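PDB 3HL6: pathogenicity island protein from Staphylococcus aureus subsp. aureus, which is of unknown function but is encoded by an open reading frame of a pathogenicity island and forms a two-chain assembly in the crystal. Local coordinates for residues T12-L17 and R81-H86. Numbering follows the deposited sequence.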
# COMPACT_ATOMS: atom_id res chain seq x y z
N THR B 12 6.02 3.08 -6.47
CA THR B 12 6.02 1.64 -6.79
C THR B 12 4.90 1.28 -7.76
O THR B 12 3.81 1.84 -7.70
CB THR B 12 5.88 0.70 -5.54
OG1 THR B 12 4.54 0.78 -5.02
CG2 THR B 12 6.88 1.06 -4.46
N ARG B 13 5.18 0.33 -8.64
CA ARG B 13 4.14 -0.27 -9.46
C ARG B 13 3.07 -0.94 -8.60
O ARG B 13 1.89 -0.92 -8.97
CB ARG B 13 4.74 -1.32 -10.40
CG ARG B 13 5.23 -0.79 -11.75
CD ARG B 13 6.10 -1.89 -12.37
NE ARG B 13 7.46 -1.72 -11.87
CZ ARG B 13 8.22 -2.69 -11.39
NH1 ARG B 13 9.44 -2.41 -10.95
NH2 ARG B 13 7.78 -3.93 -11.38
N ALA B 14 3.49 -1.54 -7.48
CA ALA B 14 2.55 -2.22 -6.58
C ALA B 14 1.48 -1.24 -6.16
O ALA B 14 0.31 -1.56 -6.25
CB ALA B 14 3.26 -2.84 -5.35
N GLY B 15 1.87 -0.02 -5.78
CA GLY B 15 0.92 1.06 -5.51
C GLY B 15 -0.05 1.48 -6.62
O GLY B 15 -1.24 1.67 -6.37
N THR B 16 0.45 1.68 -7.85
CA THR B 16 -0.38 2.08 -8.97
C THR B 16 -1.34 0.92 -9.21
O THR B 16 -2.50 1.12 -9.49
CB THR B 16 0.45 2.32 -10.29
OG1 THR B 16 1.40 3.38 -10.12
CG2 THR B 16 -0.45 2.64 -11.48
N LEU B 17 -0.83 -0.29 -9.11
CA LEU B 17 -1.67 -1.49 -9.26
C LEU B 17 -2.75 -1.62 -8.18
O LEU B 17 -3.88 -2.01 -8.49
CB LEU B 17 -0.81 -2.74 -9.26
CG LEU B 17 -0.04 -3.01 -10.53
CD1 LEU B 17 0.95 -4.14 -10.29
CD2 LEU B 17 -1.02 -3.35 -11.68
N ARG B 81 2.36 -5.57 0.60
CA ARG B 81 3.58 -5.99 1.22
C ARG B 81 4.77 -5.71 0.35
O ARG B 81 5.83 -5.44 0.87
CB ARG B 81 3.52 -7.47 1.53
CG ARG B 81 3.03 -7.75 2.94
CD ARG B 81 3.02 -9.24 3.15
NE ARG B 81 2.22 -9.65 4.32
CZ ARG B 81 1.58 -10.82 4.41
NH1 ARG B 81 1.65 -11.70 3.40
NH2 ARG B 81 0.88 -11.12 5.51
N SER B 82 4.59 -5.75 -0.98
CA SER B 82 5.61 -5.26 -1.89
C SER B 82 5.80 -3.76 -1.78
O SER B 82 6.85 -3.23 -2.17
CB SER B 82 5.27 -5.62 -3.32
OG SER B 82 5.36 -7.03 -3.52
N ILE B 83 4.81 -3.06 -1.25
CA ILE B 83 4.98 -1.62 -1.13
C ILE B 83 5.89 -1.31 0.05
O ILE B 83 6.93 -0.66 -0.09
CB ILE B 83 3.64 -0.86 -0.97
CG1 ILE B 83 2.74 -1.03 -2.19
CG2 ILE B 83 3.89 0.61 -0.75
CD1 ILE B 83 1.66 -0.01 -2.24
N GLU B 84 5.53 -1.84 1.21
CA GLU B 84 6.42 -1.83 2.37
C GLU B 84 7.78 -2.48 2.07
O GLU B 84 8.84 -1.94 2.38
CB GLU B 84 5.70 -2.48 3.56
CG GLU B 84 4.31 -1.83 3.83
CD GLU B 84 3.87 -1.91 5.30
OE1 GLU B 84 4.30 -2.86 5.98
OE2 GLU B 84 3.10 -1.03 5.76
N GLY B 85 7.76 -3.63 1.42
CA GLY B 85 8.99 -4.35 1.20
C GLY B 85 9.95 -3.57 0.33
O GLY B 85 11.16 -3.66 0.49
N HIS B 86 9.40 -2.80 -0.60
CA HIS B 86 10.21 -2.02 -1.53
C HIS B 86 11.07 -1.02 -0.78
O HIS B 86 12.13 -0.63 -1.26
CB HIS B 86 9.32 -1.31 -2.56
CG HIS B 86 9.97 -0.12 -3.20
ND1 HIS B 86 10.57 -0.18 -4.44
CD2 HIS B 86 10.11 1.15 -2.77
CE1 HIS B 86 11.06 1.01 -4.75
NE2 HIS B 86 10.79 1.84 -3.75
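The imidazole of His86 carries the methyl CG2 of Thr12 over one face, a CH-pi contact 3.7 Å from CG2 to the His86 ring centroid. Thr12 is the N-cap of helix 13-30, which packs roughly antiparallel against helix 77-88; the axes of segments 13-17 and 81-86 run at 153° and approach to 8.8 Å. CG2 is offset toward the rim of the ring, above the CG–CD2 side. Both ring nitrogens are hydrogen-bonded, ND1 to the carbonyl oxygen of Gly165 and NE2 to Glu11 OE2 just before the 12-17 segment, which would fix the ring's rotation about its CB–CG bond. With the cap hydroxyl between the backbone N and the carbonyl carbon (chi1 72°), Thr12 OG1 accepts from Gly15 N at 2.9 Å, while CG2 is left to meet the histidine. One turn back from His86 on helix 77-88, the Ile83 side chain crosses that of Thr12 at about a right angle, CG1 of Ile83 against the Thr12 hydroxyl. Ile83 CG1 lies 3.7 Å from Ala14 CB, and Ala14 CB also meets Ser82 CB; the Ser82 hydroxyl itself bonds to the carbonyl oxygen of Gln161. The second subunit reaches this same place: its Ile83 packs on Ile83, and its Thr12 OG1 is hydrogen-bonded to Glu84 OE2, so the helix pair helps build the dimer interface. The Ile83 chain is extended (chi2 -163°), carrying its end methyl to the bare backbone of Gly15, where Ile83 CD1 stops 3.5 Å from Gly15 CA.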